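Local coordinates for protein 4'-phospho-dehydrooxetanocin synthase (Bacillus megaterium, PDB 5UL3) that uses cobalamin, S-adenosylmethionine and a [4Fe-4S] cluster to catalyse the oxidative ring contraction of dAMP to an oxetane aldehyde in oxetanocin A biosynthesis, at residues G216-I219 / P220-P224; C321-D324 / H325-R328; I358-D362 / E363-G367. One frame throughout, in Å; residues are numbered along the deposited sequence.

In chain order, contact 1 (216-224) belongs to the Rossmann-type cobalamin domain, at the end of strand 212-216 and on helix 218-222. Contact 2 (321-328), in the loop after strand 305-311, and contact 3 (358-367), at the end of strand 357-360 and in the loop beyond, follow in the radical SAM domain, where those strands are sheet neighbours. Centres of contacts 1 and 2 are about 12 Å apart, and His325 packs on Asn217, Val218 and Phe222. Contacts 2 and 3, centres about 16 Å apart, are joined by an Arg323-Glu363 salt bridge. Nearest atoms of contacts 1 and 3 lie about 9 Å apart. Touching both others, contact 2 bridges the domains; all three contribute residues to the cobalamin pocket.

Contact 1 of 3, residues G216-I219 / P220-P224; sequences GNVI and PSFSP. With EDO (1,2-ethanediol), chain B.
Val218 lays its CG2 methyl over the face of the Phe222 ring, one helical turn further along the chain. CG2 is 3.7 Å from the Phe222 ring centroid and only 6° off the ring normal, which identifies a CH-pi contact over the ring centre. Two torsions produce the overlap. In Val218 chi1 of 65° holds CG1 between the backbone N and the carbonyl carbon and turns CG2 opposite the N. In Phe222 chi1 of -84° sets CG opposite the carbonyl carbon and swings the ring back across the methyl.

At the ring edge is an ethanediol, probably from the crystallisation liquor, with O1 3.6 Å from Phe222 CE1. The same O1 donates to Ser221 OG at 2.8 Å, while that hydroxyl is also hydrogen-bonded to the carbonyl of Asp238.

The backbone turn beneath is helical, with Phe222 N bonded to Val218 O at 2.9 Å and Ser223 N to Ile219 O at 3.1 Å. Ile219 O carries a second bond, from a water 2.7 Å away that in turn accepts from Ser223 OG. Pro220 lies in the first helical turn, where its missing N-H costs little; its CG is in van der Waals contact with Gly216 O at 3.5 Å. At the N-cap position Asn217 makes no capping bond; its OD1 takes the adjacent Val218 N-H in a bent bond within the loop, and its ND2 is hydrogen-bonded to OG of Ser184, a cobalamin-binding residue.

Gly216 ends strand 212-216 of the Rossmann-type sheet, hydrogen-bonding through its backbone to Leu183 and Val185, and with Asn217 it touches cobalamin. The helix 218-222 that follows carries Pro220 against Ile236 of the adjacent parallel strand 235-237.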
loop_
_atom_site.group_PDB
_atom_site.type_symbol
_atom_site.label_atom_id
_atom_site.label_comp_id
_atom_site.label_asym_id
_atom_site.label_seq_id
_atom_site.Cartn_x
_atom_site.Cartn_y
_atom_site.Cartn_z
ATOM N N GLY A 216 -11.068 11.552 -4.981
ATOM C CA GLY A 216 -10.502 10.429 -5.715
ATOM C C GLY A 216 -10.173 9.282 -4.787
ATOM O O GLY A 216 -10.522 9.319 -3.597
ATOM N N ASN A 217 -9.451 8.295 -5.321
ATOM C CA ASN A 217 -9.170 7.014 -4.679
ATOM C C ASN A 217 -10.407 6.113 -4.694
ATOM O O ASN A 217 -11.463 6.470 -5.233
ATOM C CB ASN A 217 -8.626 7.177 -3.256
ATOM C CG ASN A 217 -7.552 6.144 -2.912
ATOM O OD1 ASN A 217 -7.519 5.045 -3.485
ATOM N ND2 ASN A 217 -6.670 6.496 -1.978
ATOM N N VAL A 218 -10.266 4.920 -4.121
ATOM C CA VAL A 218 -11.132 3.802 -4.501
ATOM C C VAL A 218 -12.558 3.927 -3.946
ATOM O O VAL A 218 -13.509 3.442 -4.573
ATOM C CB VAL A 218 -10.477 2.480 -4.062
ATOM C CG1 VAL A 218 -10.389 2.405 -2.551
ATOM C CG2 VAL A 218 -11.231 1.286 -4.667
ATOM N N ILE A 219 -12.745 4.588 -2.807
ATOM C CA ILE A 219 -14.060 4.591 -2.154
ATOM C C ILE A 219 -15.085 5.376 -2.978
ATOM O O ILE A 219 -16.149 4.817 -3.289
ATOM C CB ILE A 219 -13.949 5.089 -0.699
ATOM C CG1 ILE A 219 -13.344 3.997 0.190
ATOM C CG2 ILE A 219 -15.298 5.512 -0.144
ATOM C CD1 ILE A 219 -14.031 2.654 0.045
ATOM N N PRO A 220 -14.837 6.633 -3.393
ATOM C CA PRO A 220 -15.821 7.294 -4.277
ATOM C C PRO A 220 -15.865 6.719 -5.680
ATOM O O PRO A 220 -16.920 6.768 -6.330
ATOM C CB PRO A 220 -15.364 8.764 -4.293
ATOM C CG PRO A 220 -13.929 8.716 -3.937
ATOM C CD PRO A 220 -13.767 7.564 -2.981
ATOM N N SER A 221 -14.744 6.193 -6.186
ATOM C CA SER A 221 -14.752 5.539 -7.492
ATOM C C SER A 221 -15.737 4.379 -7.521
ATOM O O SER A 221 -16.465 4.184 -8.504
ATOM C CB SER A 221 -13.351 5.033 -7.832
ATOM O OG SER A 221 -13.328 4.424 -9.118
ATOM N N PHE A 222 -15.760 3.584 -6.461
ATOM C CA PHE A 222 -16.615 2.401 -6.450
ATOM C C PHE A 222 -18.065 2.736 -6.121
ATOM O O PHE A 222 -18.982 2.062 -6.613
ATOM C CB PHE A 222 -16.064 1.365 -5.463
ATOM C CG PHE A 222 -14.969 0.490 -6.040
ATOM C CD1 PHE A 222 -14.340 0.830 -7.228
ATOM C CD2 PHE A 222 -14.568 -0.666 -5.387
ATOM C CE1 PHE A 222 -13.328 0.034 -7.755
ATOM C CE2 PHE A 222 -13.559 -1.464 -5.909
ATOM C CZ PHE A 222 -12.942 -1.115 -7.086
ATOM N N SER A 223 -18.303 3.775 -5.327
ATOM C CA SER A 223 -19.647 4.108 -4.857
ATOM C C SER A 223 -19.935 5.592 -5.063
ATOM O O SER A 223 -20.092 6.346 -4.097
ATOM C CB SER A 223 -19.797 3.717 -3.389
ATOM O OG SER A 223 -19.470 2.352 -3.179
ATOM N N PRO A 224 -20.034 6.043 -6.316
ATOM C CA PRO A 224 -20.229 7.482 -6.551
ATOM C C PRO A 224 -21.615 7.992 -6.174
ATOM O O PRO A 224 -21.741 9.161 -5.780
ATOM C CB PRO A 224 -19.969 7.628 -8.056
ATOM C CG PRO A 224 -20.302 6.303 -8.619
ATOM C CD PRO A 224 -19.891 5.297 -7.574
HETATM C C1 EDO B . -13.654 2.743 -11.881
HETATM O O1 EDO B . -14.017 2.128 -10.627
HETATM C C2 EDO B . -14.879 3.391 -12.529
HETATM O O2 EDO B . -15.536 4.293 -11.630
HETATM O O HOH W 1 -17.000 2.540 -2.216
#

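Contact 2 of 3, residues C321-D324 / H325-R328; sequences CPRD and HKLR. With SF4 (iron/sulfur cluster), chain C; EDO (1,2-ethanediol), chain S.
Arg323 and Leu327 bond to each other twice. Leu327 N donates to Arg323 O at 2.8 Å, and Arg323 NH1 returns a bond to Leu327 O at 3.0 Å, lying in the carbonyl plane with a C=O...N angle of 160°. The arginine reaches back because its chain bends at both chi2 (-50°) and chi3. NH1 also has Glu363 as a salt-bridge partner, and NE makes a weak bond to Ser316.

Asp324 OD2 meets Arg328 NH1 at 3.1 Å, a salt bridge at the guanidinium edge with carboxylate and guanidinium planes 87° apart: one oxygen meets one nitrogen. Over a face of the same guanidinium lies Arg323 O. Two waters bridge further groups of the loop. One donates to Pro322 O at 2.7 Å and accepts from Lys326 N at 2.9 Å; the other donates to Asp324 O at 2.8 Å and accepts from Arg328 NH2.

Cys321, the last cluster cysteine after Cys313 and Cys318, binds an iron through SG, and the turn follows it directly. Running between strands 305-311 and 331-332, the loop sends Lys326 to a salt bridge with cobalamin and rests His325 on helix 218-222, the imidazole ND1 hydrogen-bonded to Asp238 O and NE2 weakly to cobalamin.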
loop_
_atom_site.group_PDB
_atom_site.type_symbol
_atom_site.label_atom_id
_atom_site.label_comp_id
_atom_site.label_asym_id
_atom_site.label_seq_id
_atom_site.Cartn_x
_atom_site.Cartn_y
_atom_site.Cartn_z
ATOM N N CYS A 321 -9.958 -9.829 -6.164
ATOM C CA CYS A 321 -9.196 -8.592 -6.321
ATOM C C CYS A 321 -9.827 -7.734 -7.416
ATOM O O CYS A 321 -9.637 -8.015 -8.608
ATOM C CB CYS A 321 -7.742 -8.941 -6.667
ATOM S SG CYS A 321 -6.570 -7.528 -6.748
ATOM N N PRO A 322 -10.600 -6.694 -7.086
ATOM C CA PRO A 322 -11.237 -5.904 -8.156
ATOM C C PRO A 322 -10.191 -5.116 -8.929
ATOM O O PRO A 322 -9.251 -4.574 -8.344
ATOM C CB PRO A 322 -12.195 -4.976 -7.400
ATOM C CG PRO A 322 -11.548 -4.796 -6.045
ATOM C CD PRO A 322 -10.836 -6.125 -5.748
ATOM N N ARG A 323 -10.340 -5.075 -10.260
ATOM C CA ARG A 323 -9.347 -4.426 -11.103
ATOM C C ARG A 323 -9.801 -3.079 -11.670
ATOM O O ARG A 323 -9.031 -2.442 -12.391
ATOM C CB ARG A 323 -8.926 -5.374 -12.241
ATOM C CG ARG A 323 -8.401 -6.746 -11.736
ATOM C CD ARG A 323 -7.316 -6.581 -10.630
ATOM N NE ARG A 323 -6.215 -5.710 -11.062
ATOM C CZ ARG A 323 -5.408 -5.070 -10.211
ATOM N NH1 ARG A 323 -4.430 -4.284 -10.674
ATOM N NH2 ARG A 323 -5.599 -5.195 -8.895
ATOM N N ASP A 324 -11.009 -2.610 -11.333
ATOM C CA ASP A 324 -11.581 -1.463 -12.042
ATOM C C ASP A 324 -10.868 -0.163 -11.700
ATOM O O ASP A 324 -10.838 0.759 -12.520
ATOM C CB ASP A 324 -13.068 -1.327 -11.720
ATOM C CG ASP A 324 -13.867 -2.494 -12.245
ATOM O OD1 ASP A 324 -13.863 -3.548 -11.579
ATOM O OD2 ASP A 324 -14.447 -2.364 -13.341
ATOM N N HIS A 325 -10.286 -0.075 -10.510
ATOM C CA HIS A 325 -9.600 1.140 -10.079
ATOM C C HIS A 325 -8.105 1.090 -10.394
ATOM O O HIS A 325 -7.526 2.095 -10.838
ATOM C CB HIS A 325 -9.857 1.343 -8.578
ATOM C CG HIS A 325 -9.217 2.578 -7.991
ATOM N ND1 HIS A 325 -9.563 3.860 -8.373
ATOM C CD2 HIS A 325 -8.264 2.715 -7.041
ATOM C CE1 HIS A 325 -8.837 4.730 -7.691
ATOM N NE2 HIS A 325 -8.053 4.062 -6.865
ATOM N N LYS A 326 -7.474 -0.072 -10.205
ATOM C CA LYS A 326 -6.033 -0.231 -10.379
ATOM C C LYS A 326 -5.638 -0.615 -11.799
ATOM O O LYS A 326 -4.474 -0.431 -12.167
ATOM C CB LYS A 326 -5.505 -1.280 -9.395
ATOM C CG LYS A 326 -5.572 -0.831 -7.921
ATOM C CD LYS A 326 -4.360 0.050 -7.576
ATOM C CE LYS A 326 -4.777 1.473 -7.253
ATOM N NZ LYS A 326 -3.579 2.348 -6.934
ATOM N N LEU A 327 -6.585 -1.138 -12.586
ATOM C CA LEU A 327 -6.469 -1.425 -14.022
ATOM C C LEU A 327 -5.785 -2.763 -14.307
ATOM O O LEU A 327 -5.204 -3.392 -13.413
ATOM C CB LEU A 327 -5.757 -0.286 -14.764
ATOM C CG LEU A 327 -6.329 1.133 -14.565
ATOM C CD1 LEU A 327 -5.707 2.080 -15.565
ATOM C CD2 LEU A 327 -7.853 1.153 -14.668
ATOM N N ARG A 328 -5.859 -3.212 -15.564
ATOM C CA ARG A 328 -5.546 -4.593 -15.916
ATOM C C ARG A 328 -4.288 -4.731 -16.748
ATOM O O ARG A 328 -4.061 -5.796 -17.337
ATOM C CB ARG A 328 -6.730 -5.218 -16.664
ATOM C CG ARG A 328 -8.045 -5.051 -15.935
ATOM C CD ARG A 328 -9.185 -4.626 -16.868
ATOM N NE ARG A 328 -10.406 -4.470 -16.087
ATOM C CZ ARG A 328 -10.884 -3.302 -15.673
ATOM N NH1 ARG A 328 -12.000 -3.264 -14.961
ATOM N NH2 ARG A 328 -10.249 -2.175 -15.980
HETATM FE FE1 SF4 C . -4.132 -11.212 -8.004
HETATM FE FE2 SF4 C . -2.247 -9.764 -6.691
HETATM FE FE3 SF4 C . -4.721 -8.661 -7.361
HETATM FE FE4 SF4 C . -2.881 -9.158 -9.321
HETATM S S1 SF4 C . -2.668 -7.655 -7.583
HETATM S S2 SF4 C . -5.121 -9.663 -9.402
HETATM S S3 SF4 C . -1.952 -11.110 -8.533
HETATM S S4 SF4 C . -4.298 -10.392 -5.892
HETATM C C1 EDO S . -7.542 -1.369 -17.623
HETATM O O1 EDO S . -8.922 -1.597 -17.920
HETATM C C2 EDO S . -6.635 -2.019 -18.628
HETATM O O2 EDO S . -5.366 -1.374 -18.605
HETATM O O HOH W 2 -8.983 -1.916 -8.520
HETATM O O HOH W 3 -11.530 -0.054 -15.077
#

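Contact 3 of 3, residues I358-D362 / E363-G367; sequences IYMAD and EEFIG
Phe365 is approached by Met360, the last residue of strand 357-360, and Asp362 just beyond it. The Met360 methyl leads, with CE 4.1 Å from Phe365 CE1, while SD is 5.5 Å from the ring centroid and 53° off its normal; this is an oblique Met-aromatic contact. Asp362 comes instead to the ring edge, its OD2 3.7 Å from Phe365 CD1 and its carboxylate turned 66° from the ring plane. Phe365 chi1 of -179° places the ring opposite its backbone N, where CD1 and CE1 meet the two partners.

Water fills in the turn. One molecule donates to Phe365 O at 2.7 Å and, weakly, to Asp362 OD2 at 3.4 Å; Phe365 N gives a weak bond to another at 2.9 Å. The bend follows strand 357-360, which runs parallel between strands 305-311 and 393-398 in the partial TIM barrel of radical SAM enzymes, so it lies at the strands' C-terminal ends, where such barrels keep their active sites.

Further out, Thr309 OG1 and Ser310 OG hold Asp362 OD2, and Phe396 meets the Phe365 ring. Glu363 OE2 accepts a hydrogen bond from cobalamin N29, and Glu364 is fixed by Asp314 N and a salt bridge to Arg399.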
loop_
_atom_site.group_PDB
_atom_site.type_symbol
_atom_site.label_atom_id
_atom_site.label_comp_id
_atom_site.label_asym_id
_atom_site.label_seq_id
_atom_site.Cartn_x
_atom_site.Cartn_y
_atom_site.Cartn_z
ATOM N N ILE A 358 12.687 1.170 2.249
ATOM C CA ILE A 358 11.654 1.580 1.305
ATOM C C ILE A 358 10.550 0.535 1.279
ATOM O O ILE A 358 10.815 -0.650 1.051
ATOM C CB ILE A 358 12.225 1.765 -0.110
ATOM C CG1 ILE A 358 13.481 2.650 -0.101
ATOM C CG2 ILE A 358 11.138 2.345 -1.035
ATOM C CD1 ILE A 358 13.179 4.120 0.086
ATOM N N TYR A 359 9.319 0.965 1.465
ATOM C CA TYR A 359 8.168 0.077 1.315
ATOM C C TYR A 359 7.611 0.313 -0.083
ATOM O O TYR A 359 6.975 1.341 -0.333
ATOM C CB TYR A 359 7.147 0.347 2.400
ATOM C CG TYR A 359 7.786 0.091 3.749
ATOM C CD1 TYR A 359 8.515 1.089 4.409
ATOM C CD2 TYR A 359 7.733 -1.172 4.324
ATOM C CE1 TYR A 359 9.141 0.832 5.623
ATOM C CE2 TYR A 359 8.350 -1.437 5.539
ATOM C CZ TYR A 359 9.044 -0.436 6.185
ATOM O OH TYR A 359 9.654 -0.722 7.390
ATOM N N MET A 360 7.876 -0.625 -0.991
ATOM C CA MET A 360 7.380 -0.482 -2.358
ATOM C C MET A 360 5.869 -0.642 -2.375
ATOM O O MET A 360 5.317 -1.615 -1.831
ATOM C CB MET A 360 8.009 -1.503 -3.310
ATOM C CG MET A 360 9.511 -1.485 -3.435
ATOM S SD MET A 360 10.165 0.079 -4.083
ATOM C CE MET A 360 11.860 -0.436 -4.366
ATOM N N ALA A 361 5.198 0.309 -3.017
ATOM C CA ALA A 361 3.745 0.303 -3.074
ATOM C C ALA A 361 3.196 -0.592 -4.187
ATOM O O ALA A 361 1.986 -0.847 -4.194
ATOM C CB ALA A 361 3.214 1.730 -3.288
ATOM N N ASP A 362 4.055 -1.079 -5.086
ATOM C CA ASP A 362 3.620 -1.838 -6.271
ATOM C C ASP A 362 2.693 -2.992 -5.901
ATOM O O ASP A 362 2.989 -3.788 -5.002
ATOM C CB ASP A 362 4.827 -2.421 -7.013
ATOM C CG ASP A 362 5.871 -1.401 -7.357
ATOM O OD1 ASP A 362 6.167 -0.505 -6.529
ATOM O OD2 ASP A 362 6.462 -1.541 -8.436
ATOM N N GLU A 363 1.583 -3.112 -6.636
ATOM C CA GLU A 363 0.835 -4.366 -6.617
ATOM C C GLU A 363 1.690 -5.513 -7.131
ATOM O O GLU A 363 1.586 -6.647 -6.643
ATOM C CB GLU A 363 -0.433 -4.233 -7.468
ATOM C CG GLU A 363 -1.519 -3.382 -6.831
ATOM C CD GLU A 363 -2.792 -3.412 -7.648
ATOM O OE1 GLU A 363 -2.709 -3.060 -8.846
ATOM O OE2 GLU A 363 -3.844 -3.838 -7.105
ATOM N N GLU A 364 2.521 -5.239 -8.132
ATOM C CA GLU A 364 3.292 -6.248 -8.863
ATOM C C GLU A 364 4.655 -5.634 -9.165
ATOM O O GLU A 364 4.847 -4.983 -10.202
ATOM C CB GLU A 364 2.572 -6.677 -10.145
ATOM C CG GLU A 364 3.357 -7.674 -10.980
ATOM C CD GLU A 364 2.628 -8.109 -12.246
ATOM O OE1 GLU A 364 1.703 -7.397 -12.704
ATOM O OE2 GLU A 364 2.986 -9.182 -12.775
ATOM N N PHE A 365 5.618 -5.878 -8.272
ATOM C CA PHE A 365 6.943 -5.290 -8.436
ATOM C C PHE A 365 7.667 -5.872 -9.649
ATOM O O PHE A 365 8.334 -5.139 -10.389
ATOM C CB PHE A 365 7.758 -5.508 -7.157
ATOM C CG PHE A 365 9.138 -4.918 -7.204
ATOM C CD1 PHE A 365 9.318 -3.537 -7.248
ATOM C CD2 PHE A 365 10.261 -5.733 -7.166
ATOM C CE1 PHE A 365 10.600 -2.994 -7.271
ATOM C CE2 PHE A 365 11.555 -5.192 -7.177
ATOM C CZ PHE A 365 11.721 -3.819 -7.245
ATOM N N ILE A 366 7.527 -7.179 -9.894
ATOM C CA ILE A 366 8.331 -7.822 -10.937
ATOM C C ILE A 366 7.700 -7.644 -12.316
ATOM O O ILE A 366 8.369 -7.232 -13.276
ATOM C CB ILE A 366 8.537 -9.308 -10.602
ATOM C CG1 ILE A 366 9.266 -9.432 -9.264
ATOM C CG2 ILE A 366 9.326 -9.996 -11.700
ATOM C CD1 ILE A 366 9.178 -10.797 -8.699
ATOM N N GLY A 367 6.421 -7.947 -12.445
ATOM C CA GLY A 367 5.729 -7.622 -13.681
ATOM C C GLY A 367 5.951 -8.629 -14.803
ATOM O O GLY A 367 6.517 -9.721 -14.635
HETATM O O HOH W 4 8.735 -2.460 -10.824
HETATM O O HOH W 5 4.986 -5.583 -5.415
#